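Phosphoribosyl-AMP cyclohydrolase (Medicago truncatula, PDB 7BGM) probably catalyses the second and third steps of histidine biosynthesis, removing diphosphate from phosphoribosyl-ATP and then hydrolytically opening the adenine ring of phosphoribosyl-AMP. Local coordinates at residues I31-F36 with S60-G65; H75-D80 with D84-L89; Y129-T134 with V193-M198; T152-L155 with K160-C163. One frame throughout, in Å; residues are numbered along the deposited sequence.

Contact 1 (I31-F36 with S60-G65)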
loop_
_atom_site.group_PDB
_atom_site.type_symbol
_atom_site.label_atom_id
_atom_site.label_comp_id
_atom_site.label_asym_id
_atom_site.label_seq_id
_atom_site.Cartn_x
_atom_site.Cartn_y
_atom_site.Cartn_z
ATOM N N ILE A 31 1.073 -4.352 3.950
ATOM C CA ILE A 31 1.928 -5.516 4.125
ATOM C C ILE A 31 1.234 -6.466 5.097
ATOM O O ILE A 31 0.916 -6.087 6.236
ATOM C CB ILE A 31 3.308 -5.111 4.628
ATOM C CG1 ILE A 31 3.998 -4.210 3.548
ATOM C CG2 ILE A 31 4.162 -6.336 4.953
ATOM C CD1 ILE A 31 5.253 -3.473 4.014
ATOM N N LEU A 32 0.966 -7.689 4.633
ATOM C CA LEU A 32 0.223 -8.664 5.416
ATOM C C LEU A 32 1.123 -9.377 6.410
ATOM O O LEU A 32 0.729 -9.590 7.576
ATOM C CB LEU A 32 -0.414 -9.697 4.477
ATOM C CG LEU A 32 -1.330 -9.088 3.389
ATOM C CD1 LEU A 32 -1.835 -10.144 2.385
ATOM C CD2 LEU A 32 -2.502 -8.347 4.045
ATOM N N MET A 33 2.286 -9.832 5.935
ATOM C CA MET A 33 3.201 -10.631 6.773
ATOM C C MET A 33 4.516 -10.733 6.012
ATOM O O MET A 33 4.569 -10.512 4.794
ATOM C CB MET A 33 2.661 -12.057 7.077
ATOM C CG MET A 33 2.484 -12.880 5.802
ATOM S SD MET A 33 2.030 -14.603 6.101
ATOM C CE MET A 33 3.575 -15.276 6.722
ATOM N N GLN A 34 5.569 -11.128 6.730
ATOM C CA GLN A 34 6.843 -11.363 6.086
ATOM C C GLN A 34 7.436 -12.626 6.688
ATOM O O GLN A 34 7.360 -12.828 7.912
ATOM C CB GLN A 34 7.796 -10.164 6.261
ATOM C CG GLN A 34 9.245 -10.427 5.755
ATOM C CD GLN A 34 10.197 -10.852 6.895
ATOM O OE1 GLN A 34 10.378 -10.124 7.875
ATOM N NE2 GLN A 34 10.808 -12.022 6.752
ATOM N N GLY A 35 7.918 -13.513 5.798
ATOM C CA GLY A 35 8.631 -14.693 6.212
ATOM C C GLY A 35 9.816 -14.986 5.328
ATOM O O GLY A 35 10.429 -14.065 4.782
ATOM N N PHE A 36 10.152 -16.261 5.180
ATOM C CA PHE A 36 11.271 -16.693 4.360
ATOM C C PHE A 36 10.760 -17.760 3.398
ATOM O O PHE A 36 9.727 -18.406 3.639
ATOM C CB PHE A 36 12.462 -17.202 5.247
ATOM C CG PHE A 36 13.111 -16.100 5.997
ATOM C CD1 PHE A 36 12.583 -15.659 7.214
ATOM C CD2 PHE A 36 14.215 -15.444 5.466
ATOM C CE1 PHE A 36 13.143 -14.580 7.887
ATOM C CE2 PHE A 36 14.802 -14.380 6.143
ATOM C CZ PHE A 36 14.254 -13.935 7.343
ATOM N N SER A 60 10.333 -26.538 7.888
ATOM C CA SER A 60 9.276 -27.144 7.089
ATOM C C SER A 60 8.550 -26.096 6.250
ATOM O O SER A 60 8.486 -24.921 6.609
ATOM C CB SER A 60 8.277 -27.877 7.990
ATOM O OG SER A 60 7.102 -28.217 7.284
ATOM N N LEU A 61 8.027 -26.538 5.112
ATOM C CA LEU A 61 7.160 -25.697 4.298
ATOM C C LEU A 61 5.818 -25.517 4.993
ATOM O O LEU A 61 5.331 -26.418 5.677
ATOM C CB LEU A 61 6.943 -26.338 2.930
ATOM C CG LEU A 61 7.145 -25.510 1.666
ATOM C CD1 LEU A 61 8.564 -24.948 1.651
ATOM C CD2 LEU A 61 6.875 -26.385 0.450
ATOM N N TRP A 62 5.211 -24.350 4.805
ATOM C CA TRP A 62 3.837 -24.155 5.255
ATOM C C TRP A 62 3.169 -23.108 4.392
ATOM O O TRP A 62 3.803 -22.169 3.909
ATOM C CB TRP A 62 3.737 -23.759 6.733
ATOM C CG TRP A 62 4.270 -22.384 7.065
ATOM C CD1 TRP A 62 5.598 -22.000 7.155
ATOM C CD2 TRP A 62 3.495 -21.237 7.404
ATOM N NE1 TRP A 62 5.680 -20.653 7.515
ATOM C CE2 TRP A 62 4.403 -20.174 7.693
ATOM C CE3 TRP A 62 2.116 -21.004 7.534
ATOM C CZ2 TRP A 62 3.967 -18.891 8.060
ATOM C CZ3 TRP A 62 1.689 -19.744 7.919
ATOM C CH2 TRP A 62 2.614 -18.687 8.156
ATOM N N THR A 63 1.880 -23.300 4.193
ATOM C CA THR A 63 1.077 -22.416 3.366
ATOM C C THR A 63 0.197 -21.608 4.302
ATOM O O THR A 63 -0.507 -22.183 5.148
ATOM C CB THR A 63 0.257 -23.217 2.369
ATOM O OG1 THR A 63 1.151 -23.914 1.480
ATOM C CG2 THR A 63 -0.690 -22.297 1.561
ATOM N N LYS A 64 0.265 -20.287 4.179
ATOM C CA LYS A 64 -0.569 -19.433 5.001
ATOM C C LYS A 64 -2.033 -19.772 4.754
ATOM O O LYS A 64 -2.481 -19.808 3.601
ATOM C CB LYS A 64 -0.266 -17.976 4.684
ATOM C CG LYS A 64 -1.228 -17.023 5.300
ATOM C CD LYS A 64 -1.074 -17.044 6.823
ATOM C CE LYS A 64 -2.382 -16.873 7.523
ATOM N NZ LYS A 64 -2.143 -16.911 9.021
ATOM N N GLY A 65 -2.770 -20.090 5.831
ATOM C CA GLY A 65 -4.159 -20.507 5.713
ATOM C C GLY A 65 -4.384 -22.009 5.713
ATOM O O GLY A 65 -5.562 -22.460 5.741
#

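Contact 2 (H75-D80 with D84-L89). With ZN (zinc ion), chain D.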
loop_
_atom_site.group_PDB
_atom_site.type_symbol
_atom_site.label_atom_id
_atom_site.label_comp_id
_atom_site.label_asym_id
_atom_site.label_seq_id
_atom_site.Cartn_x
_atom_site.Cartn_y
_atom_site.Cartn_z
ATOM N N HIS A 75 -1.582 -13.033 -6.927
ATOM C CA HIS A 75 -1.812 -12.430 -8.242
ATOM C C HIS A 75 -0.526 -12.203 -9.036
ATOM O O HIS A 75 -0.544 -12.234 -10.276
ATOM C CB HIS A 75 -2.491 -11.071 -8.079
ATOM C CG HIS A 75 -3.951 -11.150 -7.789
ATOM N ND1 HIS A 75 -4.478 -11.915 -6.767
ATOM C CD2 HIS A 75 -4.996 -10.532 -8.376
ATOM C CE1 HIS A 75 -5.795 -11.781 -6.760
ATOM N NE2 HIS A 75 -6.132 -10.944 -7.721
ATOM N N ASP A 76 0.588 -11.952 -8.358
ATOM C CA ASP A 76 1.860 -11.755 -9.035
ATOM C C ASP A 76 2.950 -11.955 -8.004
ATOM O O ASP A 76 2.692 -11.889 -6.795
ATOM C CB ASP A 76 1.997 -10.386 -9.690
ATOM C CG ASP A 76 2.837 -10.446 -11.030
ATOM O OD1 ASP A 76 3.769 -11.310 -11.197
ATOM O OD2 ASP A 76 2.554 -9.612 -11.910
ATOM N N VAL A 77 4.173 -12.169 -8.504
ATOM C CA VAL A 77 5.377 -12.356 -7.688
ATOM C C VAL A 77 6.460 -11.460 -8.267
ATOM O O VAL A 77 6.683 -11.463 -9.495
ATOM C CB VAL A 77 5.848 -13.823 -7.673
ATOM C CG1 VAL A 77 7.124 -13.948 -6.835
ATOM C CG2 VAL A 77 4.758 -14.733 -7.093
ATOM N N PHE A 78 7.103 -10.670 -7.402
ATOM C CA PHE A 78 8.198 -9.796 -7.799
ATOM C C PHE A 78 9.480 -10.092 -7.011
ATOM O O PHE A 78 9.440 -10.328 -5.792
ATOM C CB PHE A 78 7.835 -8.310 -7.601
ATOM C CG PHE A 78 6.760 -7.795 -8.537
ATOM C CD1 PHE A 78 5.412 -8.018 -8.252
ATOM C CD2 PHE A 78 7.096 -7.151 -9.731
ATOM C CE1 PHE A 78 4.417 -7.580 -9.077
ATOM C CE2 PHE A 78 6.079 -6.678 -10.587
ATOM C CZ PHE A 78 4.742 -6.933 -10.273
ATOM N N LEU A 79 10.628 -9.998 -7.696
ATOM C CA LEU A 79 11.940 -9.975 -7.064
ATOM C C LEU A 79 12.428 -8.529 -6.959
ATOM O O LEU A 79 12.095 -7.695 -7.816
ATOM C CB LEU A 79 12.967 -10.765 -7.896
ATOM C CG LEU A 79 12.726 -12.247 -8.113
ATOM C CD1 LEU A 79 13.752 -12.885 -9.057
ATOM C CD2 LEU A 79 12.760 -12.911 -6.770
ATOM N N ASP A 80 13.257 -8.241 -5.943
ATOM C CA ASP A 80 13.918 -6.934 -5.870
ATOM C C ASP A 80 15.153 -6.900 -6.782
ATOM O O ASP A 80 15.509 -7.873 -7.466
ATOM C CB ASP A 80 14.222 -6.497 -4.419
ATOM C CG ASP A 80 15.443 -7.157 -3.790
ATOM O OD1 ASP A 80 15.756 -8.282 -4.189
ATOM O OD2 ASP A 80 15.996 -6.531 -2.811
ATOM N N ASP A 84 17.239 -10.964 -3.844
ATOM C CA ASP A 84 17.188 -11.698 -2.572
ATOM C C ASP A 84 15.927 -11.430 -1.752
ATOM O O ASP A 84 15.850 -11.846 -0.591
ATOM C CB ASP A 84 18.428 -11.396 -1.711
ATOM C CG ASP A 84 18.575 -9.910 -1.386
ATOM O OD1 ASP A 84 17.623 -9.111 -1.666
ATOM O OD2 ASP A 84 19.647 -9.542 -0.874
ATOM N N SER A 85 14.941 -10.740 -2.327
ATOM C CA SER A 85 13.715 -10.338 -1.659
ATOM C C SER A 85 12.561 -10.517 -2.638
ATOM O O SER A 85 12.693 -10.189 -3.820
ATOM C CB SER A 85 13.828 -8.881 -1.212
ATOM O OG SER A 85 12.681 -8.516 -0.481
ATOM N N ILE A 86 11.465 -11.101 -2.169
ATOM C CA ILE A 86 10.330 -11.484 -2.997
ATOM C C ILE A 86 9.087 -10.842 -2.433
ATOM O O ILE A 86 8.869 -10.917 -1.220
ATOM C CB ILE A 86 10.163 -13.012 -3.007
ATOM C CG1 ILE A 86 11.474 -13.631 -3.521
ATOM C CG2 ILE A 86 8.945 -13.406 -3.818
ATOM C CD1 ILE A 86 11.520 -15.160 -3.452
ATOM N N ILE A 87 8.245 -10.249 -3.305
ATOM C CA ILE A 87 6.885 -9.883 -2.925
ATOM C C ILE A 87 5.929 -10.899 -3.502
ATOM O O ILE A 87 5.929 -11.171 -4.722
ATOM C CB ILE A 87 6.484 -8.468 -3.386
ATOM C CG1 ILE A 87 7.416 -7.400 -2.786
ATOM C CG2 ILE A 87 5.000 -8.216 -2.952
ATOM C CD1 ILE A 87 7.125 -5.973 -3.281
ATOM N N TYR A 88 5.081 -11.457 -2.619
ATOM C CA TYR A 88 3.887 -12.193 -3.014
ATOM C C TYR A 88 2.731 -11.203 -3.006
ATOM O O TYR A 88 2.249 -10.810 -1.932
ATOM C CB TYR A 88 3.587 -13.322 -2.026
ATOM C CG TYR A 88 4.572 -14.427 -1.905
ATOM C CD1 TYR A 88 5.452 -14.773 -2.947
ATOM C CD2 TYR A 88 4.574 -15.209 -0.750
ATOM C CE1 TYR A 88 6.319 -15.855 -2.802
ATOM C CE2 TYR A 88 5.432 -16.283 -0.597
ATOM C CZ TYR A 88 6.294 -16.617 -1.624
ATOM O OH TYR A 88 7.118 -17.717 -1.437
ATOM N N LEU A 89 2.288 -10.778 -4.179
ATOM C CA LEU A 89 1.224 -9.780 -4.272
ATOM C C LEU A 89 -0.105 -10.509 -4.428
ATOM O O LEU A 89 -0.303 -11.223 -5.410
ATOM C CB LEU A 89 1.496 -8.846 -5.438
ATOM C CG LEU A 89 0.741 -7.522 -5.484
ATOM C CD1 LEU A 89 1.085 -6.609 -4.315
ATOM C CD2 LEU A 89 1.028 -6.819 -6.819
HETATM ZN ZN ZN D . 17.574 -7.224 -2.011
HETATM O O HOH W 1 19.042 -6.140 -1.151
HETATM O O HOH W 2 16.707 -7.097 -0.071
#

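Contact 3 (Y129-T134 with V193-M198)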
loop_
_atom_site.group_PDB
_atom_site.type_symbol
_atom_site.label_atom_id
_atom_site.label_comp_id
_atom_site.label_asym_id
_atom_site.label_seq_id
_atom_site.Cartn_x
_atom_site.Cartn_y
_atom_site.Cartn_z
ATOM N N TYR A 129 -5.929 4.764 4.023
ATOM C CA TYR A 129 -6.549 3.861 4.992
ATOM C C TYR A 129 -6.554 4.469 6.395
ATOM O O TYR A 129 -7.471 4.182 7.194
ATOM C CB TYR A 129 -5.835 2.490 4.921
ATOM C CG TYR A 129 -5.926 2.027 3.474
ATOM C CD1 TYR A 129 -7.113 1.458 2.988
ATOM C CD2 TYR A 129 -4.866 2.266 2.548
ATOM C CE1 TYR A 129 -7.249 1.097 1.653
ATOM C CE2 TYR A 129 -4.998 1.905 1.203
ATOM C CZ TYR A 129 -6.219 1.338 0.760
ATOM O OH TYR A 129 -6.406 0.970 -0.554
ATOM N N ALA A 130 -5.577 5.348 6.674
ATOM C CA ALA A 130 -5.565 6.110 7.917
ATOM C C ALA A 130 -6.765 7.047 7.971
ATOM O O ALA A 130 -7.450 7.149 9.000
ATOM C CB ALA A 130 -4.246 6.884 8.054
ATOM N N LEU A 131 -7.053 7.711 6.865
ATOM C CA LEU A 131 -8.244 8.543 6.820
ATOM C C LEU A 131 -9.507 7.702 6.989
ATOM O O LEU A 131 -10.437 8.100 7.703
ATOM C CB LEU A 131 -8.282 9.327 5.510
ATOM C CG LEU A 131 -9.551 10.168 5.312
ATOM C CD1 LEU A 131 -9.703 11.176 6.446
ATOM C CD2 LEU A 131 -9.467 10.894 3.989
ATOM N N GLU A 132 -9.568 6.550 6.318
ATOM C CA GLU A 132 -10.708 5.661 6.496
ATOM C C GLU A 132 -10.882 5.291 7.964
ATOM O O GLU A 132 -11.999 5.310 8.497
ATOM C CB GLU A 132 -10.528 4.410 5.640
ATOM C CG GLU A 132 -11.627 3.381 5.785
ATOM C CD GLU A 132 -11.462 2.235 4.807
ATOM O OE1 GLU A 132 -10.407 1.575 4.868
ATOM O OE2 GLU A 132 -12.368 2.027 3.954
ATOM N N SER A 133 -9.776 4.987 8.647
ATOM C CA SER A 133 -9.870 4.607 10.053
ATOM C C SER A 133 -10.365 5.761 10.922
ATOM O O SER A 133 -11.206 5.569 11.816
ATOM C CB SER A 133 -8.503 4.102 10.509
ATOM O OG SER A 133 -8.497 3.740 11.869
ATOM N N THR A 134 -9.861 6.969 10.676
ATOM C CA THR A 134 -10.305 8.135 11.434
ATOM C C THR A 134 -11.807 8.350 11.293
ATOM O O THR A 134 -12.503 8.587 12.284
ATOM C CB THR A 134 -9.534 9.368 10.959
ATOM O OG1 THR A 134 -8.166 9.239 11.364
ATOM C CG2 THR A 134 -10.112 10.645 11.549
ATOM N N VAL A 193 -13.036 15.869 -2.800
ATOM C CA VAL A 193 -13.940 14.836 -3.296
ATOM C C VAL A 193 -13.736 13.549 -2.514
ATOM O O VAL A 193 -14.696 12.932 -2.036
ATOM C CB VAL A 193 -13.730 14.612 -4.808
ATOM C CG1 VAL A 193 -14.520 13.394 -5.292
ATOM C CG2 VAL A 193 -14.141 15.853 -5.586
ATOM N N LEU A 194 -12.480 13.121 -2.383
ATOM C CA LEU A 194 -12.191 11.863 -1.702
ATOM C C LEU A 194 -12.707 11.885 -0.273
ATOM O O LEU A 194 -13.358 10.933 0.179
ATOM C CB LEU A 194 -10.689 11.582 -1.715
ATOM C CG LEU A 194 -10.164 10.773 -2.874
ATOM C CD1 LEU A 194 -8.706 10.548 -2.607
ATOM C CD2 LEU A 194 -10.920 9.446 -2.940
ATOM N N TYR A 195 -12.399 12.950 0.468
ATOM C CA TYR A 195 -12.795 13.000 1.870
ATOM C C TYR A 195 -14.311 12.869 2.014
ATOM O O TYR A 195 -14.803 12.020 2.765
ATOM C CB TYR A 195 -12.290 14.293 2.505
ATOM C CG TYR A 195 -12.939 14.629 3.815
ATOM C CD1 TYR A 195 -12.584 13.953 4.977
ATOM C CD2 TYR A 195 -13.908 15.627 3.902
ATOM C CE1 TYR A 195 -13.183 14.266 6.194
ATOM C CE2 TYR A 195 -14.506 15.938 5.114
ATOM C CZ TYR A 195 -14.135 15.253 6.252
ATOM O OH TYR A 195 -14.726 15.562 7.459
ATOM N N HIS A 196 -15.072 13.684 1.278
ATOM C CA HIS A 196 -16.526 13.641 1.433
ATOM C C HIS A 196 -17.099 12.316 0.934
ATOM O O HIS A 196 -18.002 11.744 1.564
ATOM C CB HIS A 196 -17.156 14.838 0.723
ATOM C CG HIS A 196 -16.879 16.140 1.409
ATOM N ND1 HIS A 196 -15.797 16.934 1.097
ATOM C CD2 HIS A 196 -17.536 16.772 2.412
ATOM C CE1 HIS A 196 -15.807 18.008 1.871
ATOM N NE2 HIS A 196 -16.856 17.934 2.674
ATOM N N ALA A 197 -16.563 11.787 -0.169
ATOM C CA ALA A 197 -17.025 10.485 -0.621
ATOM C C ALA A 197 -16.760 9.429 0.444
ATOM O O ALA A 197 -17.606 8.565 0.691
ATOM C CB ALA A 197 -16.364 10.103 -1.941
ATOM N N MET A 198 -15.584 9.478 1.088
ATOM C CA MET A 198 -15.287 8.461 2.087
ATOM C C MET A 198 -16.200 8.556 3.307
ATOM O O MET A 198 -16.427 7.541 3.979
ATOM C CB MET A 198 -13.811 8.537 2.474
ATOM C CG MET A 198 -13.002 7.885 1.385
ATOM S SD MET A 198 -11.266 8.192 1.593
ATOM C CE MET A 198 -10.972 7.155 3.017
#

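Contact 4 (T152-L155 with K160-C163)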
loop_
_atom_site.group_PDB
_atom_site.type_symbol
_atom_site.label_atom_id
_atom_site.label_comp_id
_atom_site.label_asym_id
_atom_site.label_seq_id
_atom_site.Cartn_x
_atom_site.Cartn_y
_atom_site.Cartn_z
ATOM N N THR A 152 -16.051 16.167 10.874
ATOM C CA THR A 152 -16.394 14.890 10.258
ATOM C C THR A 152 -17.662 14.312 10.883
ATOM O O THR A 152 -18.538 13.793 10.178
ATOM C CB THR A 152 -15.214 13.928 10.384
ATOM O OG1 THR A 152 -14.087 14.480 9.691
ATOM C CG2 THR A 152 -15.544 12.562 9.776
ATOM N N LYS A 153 -17.801 14.431 12.204
ATOM C CA LYS A 153 -18.999 13.921 12.855
ATOM C C LYS A 153 -20.251 14.647 12.368
ATOM O O LYS A 153 -21.315 14.030 12.252
ATOM C CB LYS A 153 -18.852 14.039 14.372
ATOM C CG LYS A 153 -19.929 13.310 15.169
ATOM C CD LYS A 153 -19.890 11.797 14.945
ATOM C CE LYS A 153 -20.829 11.077 15.913
ATOM N NZ LYS A 153 -20.872 9.606 15.706
ATOM N N ARG A 154 -20.137 15.949 12.063
ATOM C CA ARG A 154 -21.279 16.705 11.548
ATOM C C ARG A 154 -21.796 16.108 10.242
ATOM O O ARG A 154 -23.011 16.030 10.025
ATOM C CB ARG A 154 -20.897 18.171 11.331
ATOM C CG ARG A 154 -20.489 18.950 12.580
ATOM C CD ARG A 154 -19.912 20.325 12.211
ATOM N NE ARG A 154 -20.944 21.332 11.958
ATOM C CZ ARG A 154 -21.476 21.598 10.765
ATOM N NH1 ARG A 154 -21.088 20.929 9.689
ATOM N NH2 ARG A 154 -22.407 22.540 10.649
ATOM N N LEU A 155 -20.887 15.682 9.359
ATOM C CA LEU A 155 -21.294 15.126 8.070
ATOM C C LEU A 155 -21.895 13.737 8.222
ATOM O O LEU A 155 -22.819 13.372 7.485
ATOM C CB LEU A 155 -20.104 15.082 7.125
ATOM C CG LEU A 155 -19.565 16.431 6.650
ATOM C CD1 LEU A 155 -18.245 16.225 5.928
ATOM C CD2 LEU A 155 -20.564 17.106 5.735
ATOM N N LYS A 160 -27.998 15.107 4.120
ATOM C CA LYS A 160 -28.303 16.084 3.077
ATOM C C LYS A 160 -27.176 17.096 2.916
ATOM O O LYS A 160 -26.832 17.471 1.791
ATOM C CB LYS A 160 -29.633 16.787 3.377
ATOM C CG LYS A 160 -30.836 15.840 3.397
ATOM C CD LYS A 160 -30.675 14.636 2.445
ATOM C CE LYS A 160 -30.941 14.981 0.975
ATOM N NZ LYS A 160 -30.094 14.154 0.045
ATOM N N LEU A 161 -26.588 17.541 4.028
ATOM C CA LEU A 161 -25.369 18.334 3.940
ATOM C C LEU A 161 -24.276 17.556 3.222
ATOM O O LEU A 161 -23.583 18.106 2.358
ATOM C CB LEU A 161 -24.914 18.754 5.338
ATOM C CG LEU A 161 -23.556 19.445 5.489
ATOM C CD1 LEU A 161 -23.516 20.719 4.668
ATOM C CD2 LEU A 161 -23.276 19.743 6.955
ATOM N N LEU A 162 -24.131 16.261 3.543
ATOM C CA LEU A 162 -23.043 15.469 2.969
ATOM C C LEU A 162 -23.190 15.321 1.460
ATOM O O LEU A 162 -22.219 15.502 0.713
ATOM C CB LEU A 162 -22.973 14.090 3.629
ATOM C CG LEU A 162 -21.924 13.121 3.056
ATOM C CD1 LEU A 162 -20.498 13.662 3.182
ATOM C CD2 LEU A 162 -22.050 11.756 3.726
ATOM N N CYS A 163 -24.387 14.958 0.994
ATOM C CA CYS A 163 -24.584 14.771 -0.444
ATOM C C CYS A 163 -24.465 16.092 -1.176
ATOM O O CYS A 163 -23.926 16.145 -2.287
ATOM C CB CYS A 163 -25.946 14.134 -0.720
ATOM S SG CYS A 163 -26.046 12.414 -0.166
#

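Contact 1 (I31-F36 with S60-G65)
Met-33 reaches across from strand 31-37 and is the one residue of 31-36 that touches 60-65, meeting Trp-62 with its methyl and Lys-64 with its sulfur. At the tryptophan, Met-33 CE rests obliquely against the six-membered part of the indole, 3.8 Å from Trp-62 CH2 and 3.9 Å from Trp-62 CZ2, the two side chains arriving from opposite directions. A bend at chi3 (-73°) turns the methyl toward the indole while the sulfur stays back beside the lysine chain, with Met-33 SD 4.0 Å from Lys-64 CD. Only 106 Å² is buried in all. All three residues have been seen to bind AMP in this protein, consistent with the contact lining a nucleotide pocket of the cyclohydrolase part. Strand 31-37 carries a classic beta bulge, in which Leu-32 and Met-33 both face Ala-23 of the neighbouring strand. Methionine suits this place because a flexible, unbranched thioether can follow an aromatic ring and an aliphatic chain together. Were this side chain cut back to an alanine, the indole at CH2 and CZ2 would probably lose its apolar neighbour and the sulfur's place beside Lys-64 would be left open. The closely packed side is that of Met-33 and Lys-64, both buried: the lysine methylenes pack on the sulfur, and NZ is held by a hydrogen bond to the carbonyl oxygen of Thr-96, another residue of the AMP site. Trp-62, by contrast, is partly exposed.

Contact 2 (H75-D80 with D84-L89)
Asp-80 and Asp-84 close one end of this pairing through a shared zinc ion, each giving one carboxylate oxygen: Asp-80 OD2 and Asp-84 OD1 both lie 1.9 Å from the metal. Asp-82, from the turn between the strands, and two waters complete the site. The carboxylate planes are only 25° apart, and the cation probably offsets the repulsion between them. Asp-80 OD1, not bound to the metal, receives weak bonds from the backbone N of Asp-84 and of Ser-85.

Backbone bonds hold the strands antiparallel, as a beta hairpin whose turn carries the metal. Phe-78 and Ile-87 form a hydrogen-bonded pair, with Ile-87 N 2.8 Å from Phe-78 O. At the other end a classic beta bulge sets His-75 and Asp-76 opposite Leu-89, whose O accepts from both of their N atoms, His-75 N at 2.7 Å.

Apolar contacts run along both faces. On one, Ile-86 divides its branches: CG2 meets Val-77 CG1 at 3.6 Å, while CG1 lies alongside Leu-79 CD2, also at 3.6 Å. Beta-branching suits a strand residue that must serve two neighbours, and an alanine at Ile-86 would probably open a gap between Val-77 and Leu-79. On the opposite face Leu-89 CD2 approaches the Phe-78 ring obliquely, 4.1 Å from CE1. Phe-78, Leu-79 and Asp-80 also pair with a strand of the second subunit, which carries the sheet across the interface.

Contact 3 (Y129-T134 with V193-M198)
Met-198 reaches out from helix 183-204 to helix 127-140, and its path explains most of the contact. Its CB points toward the facing helix, and CG, opposite the carbonyl carbon about the first torsion (chi1 -78°), extends the chain in that direction. SD then comes beside one methyl of Leu-131, 4.0 Å from CD2, the two side chains running obliquely to each other. A bend at chi3 (71°) swings the terminal methyl onto the backbone of the other helix: CE lies 3.6 Å from Glu-132 N and 3.8 Å from Glu-132 CB, and also rests 4.0 Å from Leu-131 CG. A thioether suits this role because it is slender enough to bring its end against a helix backbone.

Leu-131 serves two partners. While CD2 takes the sulfur, its other methyl, CD1, sits at the edge of the Tyr-195 ring, near the ring plane, 4.3 Å from CD1 of the tyrosine. The segment axes approach to 10.7 Å at an angle of 41°, a spacing bridged by Met-198 and Leu-131.

The polar ends find partners outside the two segments. Tyr-195, a residue of an AMP-binding site, shares a hydrogen bond between its OH and Thr-152 OG1, and Glu-132 OE2 accepts from the backbone N of Val-208. Phe-219 of the second subunit packs on Leu-131. Between 129-134 and 193-198, in this pyrophosphohydrolase part of the MazG clan, the contact therefore rests on dispersion and shape, and the tyrosine ring is touched at its edge by a methyl while its hydroxyl bonds to helix 151-156.

Contact 4 (T152-L155 with K160-C163)
Leu-155 has CG opposite its carbonyl carbon (chi1 -68°) and Leu-161 has CG opposite its backbone N (chi1 172°), and these two settings bring the leucine ends together at about a right angle. Leu-155 CD2 is the touching branch, 3.8 Å from Leu-161 CG and 4.0 Å from Leu-161 CD2. A branched leucine tip suits such a crossing, since one methyl can rest on the fork of the other residue. At the rim, Arg-154 NH1 comes obliquely to within 3.7 Å of Leu-161 CD2, a van der Waals contact between the guanidinium and a methyl, on a residue that is exposed. On the buried side Leu-162 CD1 approaches Leu-155 CB at 4.2 Å, and Leu-162 CB lies 3.9 Å from the carbonyl O of Leu-155. Leu-155 and Leu-162 are also covered by helix 183-204, through Tyr-195 and Val-199 among others, while Leu-177 of the second subunit packs on Leu-162. The arrangement is a helix-turn-helix connection in the plain topological sense: helix 159-178 follows, after a short link, the short helix 151-156 that carries Trp-151 and Thr-152, both seen to bind AMP in this protein.

Contacts 1 and 2 belong to the cyclohydrolase part and reach the same sheet, their centres 13 Å apart, without touching. Contacts 3 and 4 lie on the opposite side of the chain's centre, in the helical part, and are also 13 Å apart by centres. These two do meet: Leu-155 CD1 packs 3.6 Å from His-196 CD2, and helix 183-204 lies against both segments of contact 4. Contact 2 adds strand hydrogen bonds and a metal to its apolar packing; the other three rest mainly on van der Waals packing of side chains. Contacts 1 to 3 are buried, whereas contact 4 has an exposed rim. All four touch the second subunit.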